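Local atomic coordinates of thiamin pyrophosphokinase family protein (Enterococcus faecalis, PDB entry 3MEL), a protein that probably transfers a pyrophosphate group from ATP to thiamine to make thiamine diphosphate, working with magnesium ions. Residues A[18-23]-A[39-44]; A[31-36]-A[59-64]; A[45-50]-A[80-85]; A[115-120]-A[160-165]. One frame throughout, in Å; residues are numbered along the deposited sequence.

Contact 1: A[18-23]-A[39-44]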
# COMPACT_ATOMS: atom_id res chain seq x y z
N ILE A 18 -17.21 13.04 2.45
CA ILE A 18 -17.03 14.13 1.50
C ILE A 18 -18.01 15.32 1.71
O ILE A 18 -19.20 15.13 1.98
CB ILE A 18 -17.10 13.59 0.03
CG1 ILE A 18 -17.25 14.73 -0.96
CG2 ILE A 18 -18.26 12.62 -0.16
CD1 ILE A 18 -17.87 14.30 -2.26
N GLU A 19 -17.48 16.53 1.60
CA GLU A 19 -18.32 17.73 1.48
C GLU A 19 -18.13 18.35 0.08
O GLU A 19 -17.05 18.85 -0.23
CB GLU A 19 -18.03 18.74 2.60
CG GLU A 19 -19.22 18.94 3.60
CD GLU A 19 -19.00 18.26 4.96
OE1 GLU A 19 -17.90 18.43 5.54
OE2 GLU A 19 -19.93 17.58 5.48
N PRO A 20 -19.19 18.33 -0.75
CA PRO A 20 -19.20 18.77 -2.16
C PRO A 20 -19.00 20.27 -2.37
O PRO A 20 -18.34 20.65 -3.34
CB PRO A 20 -20.60 18.35 -2.65
CG PRO A 20 -21.07 17.31 -1.63
CD PRO A 20 -20.49 17.78 -0.33
N ALA A 21 -19.58 21.11 -1.51
CA ALA A 21 -19.31 22.55 -1.58
C ALA A 21 -17.82 22.80 -1.80
O ALA A 21 -17.42 23.72 -2.52
CB ALA A 21 -19.77 23.24 -0.31
N THR A 22 -17.00 21.96 -1.18
CA THR A 22 -15.57 22.19 -1.13
C THR A 22 -14.89 21.96 -2.48
O THR A 22 -13.80 22.48 -2.73
CB THR A 22 -14.91 21.34 0.00
OG1 THR A 22 -14.53 20.05 -0.49
CG2 THR A 22 -15.87 21.20 1.20
N TYR A 23 -15.54 21.20 -3.35
CA TYR A 23 -15.00 20.91 -4.68
C TYR A 23 -15.62 21.78 -5.78
O TYR A 23 -16.81 22.07 -5.76
CB TYR A 23 -15.13 19.43 -5.00
CG TYR A 23 -14.54 18.58 -3.93
CD1 TYR A 23 -13.18 18.60 -3.66
CD2 TYR A 23 -15.35 17.76 -3.15
CE1 TYR A 23 -12.64 17.83 -2.65
CE2 TYR A 23 -14.82 16.99 -2.13
CZ TYR A 23 -13.47 17.02 -1.89
OH TYR A 23 -12.95 16.25 -0.88
N ALA A 39 -24.78 8.79 -6.37
CA ALA A 39 -24.67 9.50 -5.10
C ALA A 39 -25.12 10.93 -5.30
O ALA A 39 -24.78 11.82 -4.53
CB ALA A 39 -23.24 9.47 -4.59
N ASP A 40 -25.87 11.13 -6.37
CA ASP A 40 -26.51 12.41 -6.65
C ASP A 40 -25.50 13.56 -6.69
O ASP A 40 -25.85 14.70 -6.44
CB ASP A 40 -27.62 12.65 -5.62
CG ASP A 40 -28.90 13.20 -6.26
OD1 ASP A 40 -28.81 14.11 -7.12
OD2 ASP A 40 -30.00 12.73 -5.88
N LEU A 41 -24.26 13.26 -7.03
CA LEU A 41 -23.22 14.28 -7.15
C LEU A 41 -22.93 14.61 -8.61
O LEU A 41 -23.33 13.86 -9.50
CB LEU A 41 -21.93 13.79 -6.47
CG LEU A 41 -21.76 13.99 -4.95
CD1 LEU A 41 -20.64 13.13 -4.41
CD2 LEU A 41 -21.50 15.45 -4.64
N PRO A 42 -22.24 15.74 -8.87
CA PRO A 42 -21.96 16.10 -10.27
C PRO A 42 -20.92 15.19 -10.95
O PRO A 42 -20.17 14.45 -10.30
CB PRO A 42 -21.42 17.54 -10.18
CG PRO A 42 -21.79 18.02 -8.83
CD PRO A 42 -21.81 16.80 -7.95
N LEU A 43 -20.91 15.23 -12.28
CA LEU A 43 -19.91 14.53 -13.08
C LEU A 43 -19.59 15.49 -14.17
O LEU A 43 -20.41 15.73 -15.03
CB LEU A 43 -20.49 13.24 -13.68
CG LEU A 43 -19.63 12.48 -14.68
CD1 LEU A 43 -18.32 12.04 -14.04
CD2 LEU A 43 -20.39 11.29 -15.25
N GLN A 44 -18.41 16.08 -14.13
CA GLN A 44 -18.08 17.09 -15.11
C GLN A 44 -16.98 16.62 -16.06
O GLN A 44 -16.80 17.20 -17.14
CB GLN A 44 -17.69 18.39 -14.42
CG GLN A 44 -18.83 18.98 -13.62
CD GLN A 44 -18.34 19.97 -12.60
OE1 GLN A 44 -18.33 21.16 -12.83
NE2 GLN A 44 -17.91 19.46 -11.47

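Contact 2: A[31-36]-A[59-64]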
# COMPACT_ATOMS: atom_id res chain seq x y z
N ARG A 31 -15.53 3.32 -13.63
CA ARG A 31 -16.72 2.96 -12.89
C ARG A 31 -17.02 3.96 -11.76
O ARG A 31 -18.13 4.00 -11.20
CB ARG A 31 -16.55 1.53 -12.38
CG ARG A 31 -17.83 0.91 -11.90
CD ARG A 31 -17.98 -0.55 -12.29
NE ARG A 31 -19.34 -0.92 -11.91
CZ ARG A 31 -20.38 -0.88 -12.73
NH1 ARG A 31 -20.20 -0.53 -14.00
NH2 ARG A 31 -21.59 -1.20 -12.29
N GLY A 32 -16.04 4.80 -11.43
CA GLY A 32 -16.25 5.87 -10.48
C GLY A 32 -17.22 6.93 -10.99
O GLY A 32 -17.82 7.66 -10.19
N CYS A 33 -17.36 7.02 -12.31
CA CYS A 33 -18.36 7.87 -12.94
C CYS A 33 -19.78 7.51 -12.49
O CYS A 33 -20.58 8.39 -12.22
CB CYS A 33 -18.25 7.80 -14.46
SG CYS A 33 -16.75 8.49 -15.22
N LEU A 34 -20.09 6.22 -12.41
CA LEU A 34 -21.41 5.80 -11.94
C LEU A 34 -21.60 6.06 -10.45
O LEU A 34 -22.68 6.47 -10.01
CB LEU A 34 -21.64 4.32 -12.24
CG LEU A 34 -21.45 3.95 -13.71
CD1 LEU A 34 -21.13 2.46 -13.89
CD2 LEU A 34 -22.66 4.39 -14.55
N HIS A 35 -20.54 5.82 -9.67
CA HIS A 35 -20.59 6.04 -8.23
C HIS A 35 -20.93 7.48 -7.84
O HIS A 35 -21.65 7.72 -6.88
CB HIS A 35 -19.28 5.56 -7.59
CG HIS A 35 -19.06 4.09 -7.72
ND1 HIS A 35 -17.85 3.48 -7.48
CD2 HIS A 35 -19.90 3.10 -8.10
CE1 HIS A 35 -17.95 2.18 -7.69
NE2 HIS A 35 -19.19 1.92 -8.07
N LEU A 36 -20.39 8.43 -8.60
CA LEU A 36 -20.74 9.83 -8.45
C LEU A 36 -22.23 10.09 -8.70
O LEU A 36 -22.88 10.79 -7.92
CB LEU A 36 -19.90 10.67 -9.41
CG LEU A 36 -18.61 11.30 -8.90
CD1 LEU A 36 -17.93 12.04 -10.03
CD2 LEU A 36 -18.87 12.23 -7.73
N HIS A 59 -23.67 4.61 -21.84
CA HIS A 59 -24.50 5.54 -22.60
C HIS A 59 -24.93 6.63 -21.62
O HIS A 59 -24.95 7.82 -21.93
CB HIS A 59 -25.71 4.81 -23.22
CG HIS A 59 -26.58 5.68 -24.08
ND1 HIS A 59 -27.69 6.34 -23.59
CD2 HIS A 59 -26.49 6.01 -25.39
CE1 HIS A 59 -28.25 7.03 -24.56
NE2 HIS A 59 -27.54 6.85 -25.66
N PHE A 60 -25.25 6.19 -20.41
CA PHE A 60 -25.69 7.08 -19.35
C PHE A 60 -24.58 8.02 -18.87
O PHE A 60 -24.86 9.15 -18.48
CB PHE A 60 -26.23 6.25 -18.19
CG PHE A 60 -26.61 7.05 -16.99
CD1 PHE A 60 -27.51 8.11 -17.11
CD2 PHE A 60 -26.07 6.75 -15.74
CE1 PHE A 60 -27.87 8.85 -16.00
CE2 PHE A 60 -26.42 7.50 -14.63
CZ PHE A 60 -27.32 8.54 -14.76
N VAL A 61 -23.34 7.55 -18.90
CA VAL A 61 -22.20 8.37 -18.50
C VAL A 61 -21.84 9.37 -19.60
O VAL A 61 -21.17 10.37 -19.37
CB VAL A 61 -21.00 7.50 -18.17
CG1 VAL A 61 -19.74 8.33 -18.06
CG2 VAL A 61 -21.25 6.74 -16.89
N GLN A 62 -22.32 9.10 -20.81
CA GLN A 62 -21.97 9.92 -21.95
C GLN A 62 -22.95 11.09 -22.12
O GLN A 62 -22.57 12.16 -22.59
CB GLN A 62 -21.94 9.05 -23.20
CG GLN A 62 -21.34 9.69 -24.42
CD GLN A 62 -20.86 8.63 -25.40
OE1 GLN A 62 -20.64 7.47 -25.02
NE2 GLN A 62 -20.69 9.03 -26.66
N GLU A 63 -24.21 10.88 -21.74
CA GLU A 63 -25.21 11.96 -21.76
C GLU A 63 -24.97 12.91 -20.58
O GLU A 63 -25.03 14.14 -20.71
CB GLU A 63 -26.65 11.42 -21.68
CG GLU A 63 -27.09 10.49 -22.81
CD GLU A 63 -26.87 11.06 -24.22
OE1 GLU A 63 -27.74 11.83 -24.71
OE2 GLU A 63 -25.85 10.71 -24.85
N THR A 64 -24.69 12.32 -19.42
CA THR A 64 -24.54 13.07 -18.19
C THR A 64 -23.24 13.88 -18.04
O THR A 64 -23.29 15.04 -17.70
CB THR A 64 -24.72 12.16 -16.99
OG1 THR A 64 -26.01 11.54 -17.07
CG2 THR A 64 -24.61 12.95 -15.72

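Contact 3: A[45-50]-A[80-85]. With TPP (thiamine diphosphate), chain E.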
# COMPACT_ATOMS: atom_id res chain seq x y z
N LEU A 45 -16.25 15.59 -15.65
CA LEU A 45 -15.18 15.00 -16.47
C LEU A 45 -15.18 13.48 -16.29
O LEU A 45 -15.03 13.00 -15.17
CB LEU A 45 -13.82 15.60 -16.10
CG LEU A 45 -12.57 15.15 -16.86
CD1 LEU A 45 -12.66 15.49 -18.34
CD2 LEU A 45 -11.31 15.77 -16.24
N ALA A 46 -15.40 12.74 -17.38
CA ALA A 46 -15.38 11.27 -17.32
C ALA A 46 -14.17 10.68 -18.05
O ALA A 46 -13.94 10.98 -19.23
CB ALA A 46 -16.67 10.71 -17.87
N VAL A 47 -13.37 9.87 -17.35
CA VAL A 47 -12.11 9.37 -17.90
C VAL A 47 -11.89 7.87 -17.74
O VAL A 47 -12.23 7.26 -16.73
CB VAL A 47 -10.90 10.10 -17.28
CG1 VAL A 47 -9.73 10.09 -18.25
CG2 VAL A 47 -11.25 11.51 -16.94
N GLY A 48 -11.29 7.26 -18.76
CA GLY A 48 -11.04 5.84 -18.73
C GLY A 48 -11.27 5.18 -20.07
O GLY A 48 -11.41 5.86 -21.07
N ASP A 49 -11.28 3.86 -20.08
CA ASP A 49 -11.53 3.11 -21.30
C ASP A 49 -12.92 2.52 -21.15
O ASP A 49 -13.53 2.05 -22.10
CB ASP A 49 -10.48 2.02 -21.49
CG ASP A 49 -10.11 1.32 -20.20
OD1 ASP A 49 -11.00 0.68 -19.60
OD2 ASP A 49 -8.94 1.40 -19.78
N PHE A 50 -13.40 2.57 -19.92
CA PHE A 50 -14.77 2.23 -19.59
C PHE A 50 -15.12 0.80 -19.95
O PHE A 50 -16.28 0.48 -20.15
CB PHE A 50 -15.75 3.22 -20.25
CG PHE A 50 -15.58 4.64 -19.78
CD1 PHE A 50 -16.13 5.06 -18.60
CD2 PHE A 50 -14.84 5.55 -20.51
CE1 PHE A 50 -15.96 6.35 -18.16
CE2 PHE A 50 -14.67 6.84 -20.07
CZ PHE A 50 -15.22 7.24 -18.89
N THR A 80 -6.51 6.26 -13.88
CA THR A 80 -6.23 7.27 -12.86
C THR A 80 -5.03 8.16 -13.20
O THR A 80 -5.06 9.34 -12.95
CB THR A 80 -6.06 6.62 -11.47
OG1 THR A 80 -7.31 6.06 -11.03
CG2 THR A 80 -5.62 7.65 -10.44
N GLN A 81 -3.98 7.61 -13.79
CA GLN A 81 -2.89 8.48 -14.23
C GLN A 81 -3.40 9.48 -15.26
O GLN A 81 -3.09 10.67 -15.20
CB GLN A 81 -1.72 7.70 -14.79
CG GLN A 81 -0.80 7.11 -13.73
CD GLN A 81 0.17 6.10 -14.31
OE1 GLN A 81 -0.22 5.20 -15.06
NE2 GLN A 81 1.44 6.23 -13.94
N LEU A 82 -4.19 8.98 -16.19
CA LEU A 82 -4.73 9.79 -17.27
C LEU A 82 -5.64 10.92 -16.75
O LEU A 82 -5.43 12.10 -17.07
CB LEU A 82 -5.50 8.92 -18.26
CG LEU A 82 -6.00 9.73 -19.46
CD1 LEU A 82 -4.85 10.50 -20.10
CD2 LEU A 82 -6.70 8.83 -20.44
N ALA A 83 -6.63 10.53 -15.95
CA ALA A 83 -7.57 11.47 -15.36
C ALA A 83 -6.87 12.55 -14.57
O ALA A 83 -7.22 13.71 -14.66
CB ALA A 83 -8.58 10.76 -14.50
N LEU A 84 -5.85 12.20 -13.79
CA LEU A 84 -5.12 13.21 -13.03
C LEU A 84 -4.47 14.26 -13.92
O LEU A 84 -4.60 15.45 -13.66
CB LEU A 84 -4.09 12.60 -12.08
CG LEU A 84 -3.20 13.54 -11.25
CD1 LEU A 84 -3.99 14.51 -10.31
CD2 LEU A 84 -2.19 12.71 -10.47
N GLN A 85 -3.78 13.83 -14.96
CA GLN A 85 -3.14 14.77 -15.88
C GLN A 85 -4.16 15.67 -16.60
O GLN A 85 -3.94 16.88 -16.73
CB GLN A 85 -2.27 14.02 -16.90
CG GLN A 85 -1.25 14.91 -17.63
CD GLN A 85 -0.15 14.11 -18.31
OE1 GLN A 85 -0.13 12.88 -18.22
NE2 GLN A 85 0.77 14.80 -18.98
N1' TPP E . 4.08 -3.44 -17.71
C2' TPP E . 4.73 -2.93 -18.94
CM2 TPP E . 6.23 -2.62 -18.73
N3' TPP E . 3.94 -1.88 -19.60
C4' TPP E . 2.50 -2.15 -19.79
N4' TPP E . 1.85 -0.98 -20.42
C5' TPP E . 1.87 -2.50 -18.39
C6' TPP E . 2.65 -3.71 -17.85
C7' TPP E . 0.34 -2.80 -18.52
N3 TPP E . -0.45 -1.55 -18.76
C2 TPP E . 0.08 -0.32 -18.15
S1 TPP E . -1.19 0.30 -17.00
C5 TPP E . -2.51 -0.85 -17.52
C4 TPP E . -1.96 -1.64 -18.72
CM4 TPP E . -2.47 -3.08 -18.73
C6 TPP E . -3.92 -0.28 -17.67
C7 TPP E . -4.79 -0.51 -16.42
O7 TPP E . -5.60 0.63 -16.23
PA TPP E . -6.90 0.73 -15.30
O1A TPP E . -6.55 -0.47 -14.33
O2A TPP E . -8.23 0.90 -15.91
O3A TPP E . -7.02 1.98 -14.33
PB TPP E . -7.56 2.21 -12.86
O1B TPP E . -6.97 3.60 -12.40
O2B TPP E . -9.05 2.70 -13.08
O3B TPP E . -7.62 1.06 -11.95

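Contact 4: A[115-120]-A[160-165]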
# COMPACT_ATOMS: atom_id res chain seq x y z
N LEU A 115 2.65 8.45 -7.49
CA LEU A 115 2.26 9.47 -8.47
C LEU A 115 3.19 10.69 -8.53
O LEU A 115 3.76 10.98 -9.58
CB LEU A 115 0.80 9.86 -8.29
CG LEU A 115 -0.16 8.90 -8.99
CD1 LEU A 115 -1.56 8.96 -8.45
CD2 LEU A 115 -0.16 9.15 -10.47
N PRO A 116 3.35 11.41 -7.39
CA PRO A 116 4.28 12.55 -7.27
C PRO A 116 5.67 12.32 -7.85
O PRO A 116 6.34 13.28 -8.21
CB PRO A 116 4.41 12.73 -5.76
CG PRO A 116 3.75 11.52 -5.14
CD PRO A 116 2.69 11.15 -6.11
N PHE A 117 6.12 11.06 -7.92
CA PHE A 117 7.44 10.75 -8.46
C PHE A 117 7.53 11.08 -9.93
O PHE A 117 8.60 11.46 -10.41
CB PHE A 117 7.78 9.26 -8.27
CG PHE A 117 8.43 8.95 -6.96
CD1 PHE A 117 9.55 9.65 -6.55
CD2 PHE A 117 7.93 7.96 -6.14
CE1 PHE A 117 10.13 9.39 -5.35
CE2 PHE A 117 8.52 7.69 -4.94
CZ PHE A 117 9.62 8.40 -4.54
N GLU A 118 6.42 10.92 -10.65
CA GLU A 118 6.41 11.09 -12.09
C GLU A 118 6.73 12.52 -12.50
O GLU A 118 6.18 13.48 -11.97
CB GLU A 118 5.05 10.67 -12.64
CG GLU A 118 4.56 9.37 -12.06
CD GLU A 118 3.41 8.77 -12.85
OE1 GLU A 118 3.20 9.18 -14.02
OE2 GLU A 118 2.72 7.88 -12.30
N PRO A 119 7.65 12.68 -13.46
CA PRO A 119 8.09 14.04 -13.79
C PRO A 119 6.92 14.96 -14.11
O PRO A 119 7.02 16.15 -13.85
CB PRO A 119 9.00 13.83 -15.01
CG PRO A 119 9.50 12.42 -14.86
CD PRO A 119 8.34 11.65 -14.26
N ARG A 120 5.83 14.42 -14.64
CA ARG A 120 4.64 15.23 -14.97
C ARG A 120 3.76 15.57 -13.77
O ARG A 120 2.75 16.23 -13.93
CB ARG A 120 3.79 14.52 -16.03
CG ARG A 120 2.82 13.52 -15.45
CD ARG A 120 2.30 12.54 -16.50
NE ARG A 120 1.98 11.24 -15.91
CZ ARG A 120 1.59 10.17 -16.59
NH1 ARG A 120 1.48 10.24 -17.90
NH2 ARG A 120 1.33 9.03 -15.98
N CYS A 160 8.64 7.36 4.54
CA CYS A 160 9.70 7.83 3.65
C CYS A 160 9.73 6.95 2.41
O CYS A 160 10.09 5.78 2.49
CB CYS A 160 11.04 7.77 4.36
SG CYS A 160 11.06 8.73 5.88
N LEU A 161 9.36 7.52 1.27
CA LEU A 161 9.25 6.72 0.07
C LEU A 161 10.64 6.43 -0.51
O LEU A 161 10.84 5.46 -1.27
CB LEU A 161 8.36 7.43 -0.94
CG LEU A 161 6.96 7.70 -0.41
CD1 LEU A 161 6.16 8.50 -1.42
CD2 LEU A 161 6.26 6.39 -0.03
N THR A 162 11.59 7.26 -0.10
CA THR A 162 12.95 7.14 -0.54
C THR A 162 13.85 7.30 0.66
O THR A 162 13.40 7.77 1.70
CB THR A 162 13.30 8.28 -1.46
OG1 THR A 162 13.29 9.49 -0.69
CG2 THR A 162 12.30 8.37 -2.58
N PRO A 163 15.13 6.96 0.52
CA PRO A 163 16.02 7.33 1.63
C PRO A 163 15.85 8.82 1.91
O PRO A 163 15.94 9.63 0.97
CB PRO A 163 17.43 7.07 1.05
CG PRO A 163 17.23 6.28 -0.19
CD PRO A 163 15.87 6.59 -0.70
N VAL A 164 15.60 9.19 3.17
CA VAL A 164 15.48 10.60 3.57
C VAL A 164 16.69 11.03 4.41
O VAL A 164 17.32 10.22 5.07
CB VAL A 164 14.13 10.88 4.31
CG1 VAL A 164 14.24 12.09 5.22
CG2 VAL A 164 13.02 11.08 3.32
N GLU A 165 17.01 12.32 4.37
CA GLU A 165 18.14 12.86 5.13
C GLU A 165 17.73 13.96 6.11
O GLU A 165 16.91 14.82 5.80
CB GLU A 165 19.21 13.39 4.19
CG GLU A 165 20.18 12.33 3.70
CD GLU A 165 21.22 12.92 2.76
OE1 GLU A 165 21.12 14.13 2.46
OE2 GLU A 165 22.12 12.16 2.31

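Contact 1: A[18-23]-A[39-44]
L41 divides its fork between two partners on 18-23. Its CD1 meets CD1 of I18 tip to tip, 3.7 Å away. The other branch rests on the ring of P20, L41 CD2 standing 3.6 Å from P20 CG, and here the side chains cross at about a right angle. I18 reaches this far because CG1 lies opposite its backbone N (chi1 167°) and the chain then runs on extended to CD1. A forked leucine suits a place with two apolar neighbours, and the compact proline ring offers it a rigid surface. L41 owes its position to the Schellman motif that ends helix 32-37: D40, with a positive phi of 56°, is the C-prime residue, while L41 N bonds to L36 O and D40 N to L37 O. Beneath the cluster lies the parallel part of the main sheet, where F26 touches both P20 and L41, and L5 touches I18. The solvent side is looser. All three touching residues remain partly exposed, and E19, A21 and D40, set farther out, are exposed. There the turn has polar bonds of its own: OG1 of T22 donates to O of E19 at 2.8 Å, and Y23 N bonds to P20 O.

Contact 2: A[31-36]-A[59-64]
C33 and V61 mark the nearest approach of two helical segments, their CA atoms 6.8 Å apart. The axes of 32-36 and 59-64 come within 10.3 Å and are inclined at 65°, so the helices meet over a short patch and then diverge. The side chains at its centre are small or branched. V61 does most of the work, since both its methyls face the other helix: CG1 lies anti to the backbone N and reaches CB of C33 at 3.9 Å, while CG2, beside the backbone N, meets CD2 of L34 at 3.6 Å. L34 sets out along the flank of its helix and bends inward at its tip, crossing V61 at about a right angle. The same methyl, L34 CD2, also comes to the edge of the F60 ring, near the ring plane and 4.3 Å from F60 CD2. A compact cysteine suits the point where the backbones are nearest, and the exposed phenylalanine borders the patch on its outer side. On the second helix, T64 OG1 donates back to F60 O at 3.0 Å, so this hydroxyl finds its acceptor within its own helix. R31 forms a salt bridge with E57. Both helices lie on one face of the parallel part of the main sheet as the connections of successive beta-alpha-beta units, 32-37 leading from strand 26-29 to 45-48 and 57-64 from 45-48 to 68-70. C33 and V61 each touch A46 of the shared strand 45-48, and F60 and T64 lean on L37.

Contact 3: A[45-50]-A[80-85]
V47 of strand 45-48 packs directly on A83 of helix 79-90, and the CA atoms of the two residues are only 5.6 Å apart. From the start its side chain is against the helix: V47 CB lies 3.7 Å from A83 CB. CG2 continues over the same methyl, V47 CG2 to A83 CB also being 3.7 Å. The other branch, CG1, anti to the backbone N (chi1 -153°), rides over the helix backbone at A83 and also meets L82, with V47 CG1 3.9 Å from L82 CG. Alanine lets the helix come this close to the sheet, and a beta-branched valine packs against it with both methyls. The helix begins at the bound thiamine diphosphate. T80 grips one phosphate oxygen twice, through N to O1B at 3.1 Å and through OG1 to O1B at 2.8 Å; chi1 of -67° sets the hydroxyl beside the backbone N, so both donors converge. D79 N adds a further bond to the ligand. At the strand end D49, which belongs to the magnesium site with D30, forms a salt bridge with K75. An apolar junction thus holds strand and helix, while the helix N terminus probably helps to stabilise the negative charge of the diphosphate.

Contact 4: A[115-120]-A[160-165]
F117 presents the far end of its ring to two consecutive residues, T162 and L161, and each meets it differently. T162 comes to the ring edge, near the ring plane, where its methyl CG2 lies 3.3 Å from F117 CZ; the two side chains run alongside one another with opposite headings. L161 approaches at a slant instead, with its CB 3.9 Å from F117 CZ and close to CE2 as well. The methyl of T162 is available because the torsion (chi1 67°) places OG1 between the backbone N and the carbonyl carbon and CG2 beside the N. Threonine therefore serves two purposes here. Its methyl meets the ring edge, while its hydroxyl turns to the backbone, donating to P163 O at 3.1 Å from well above the carbonyl plane (67° out of it) and bonding also to M205 N. The contact links two regions of the thiamin pyrophosphokinase fold: F117, in a 3-10 segment after helix 106-113, belongs to the catalytic domain, and L161 and T162, which follow strand 155-160, to the vitamin B1 binding domain. The 3-10 turn is tied by E118 N to L115 O at 2.9 Å. Beyond it E118 and R120 pair in a salt bridge whose hydrogen bond, R120 NH2 to E118 OE1 (2.7 Å), is weak, and R120 has a second acidic partner in D77. Large apolar side chains suit a site covered from two chains: P184 of the second subunit packs on F117, and W114 of that subunit on L161.

Overall arrangement
Contacts 1, 2 and 3 all gather round the parallel part of the main sheet. Contacts 2 and 3 are buried and take opposite faces of strand 45-48, A46 turning to the helices of contact 2 and V47 to helix 79-90. Contact 1 lies at the surface and hangs on the C-terminal end of the first helix of contact 2. Contact 4 is partly buried, about 22 Å from contact 3 between centres, and touches the second subunit; Q81 and E118 join the two by a probable hydrogen bond. All four meet through apolar side chains, yet their surroundings differ: contact 3 holds ligand and metal-site residues, C33 of contact 2 lies near D30 of the metal site, and contacts 1 and 4 are remote from both sites.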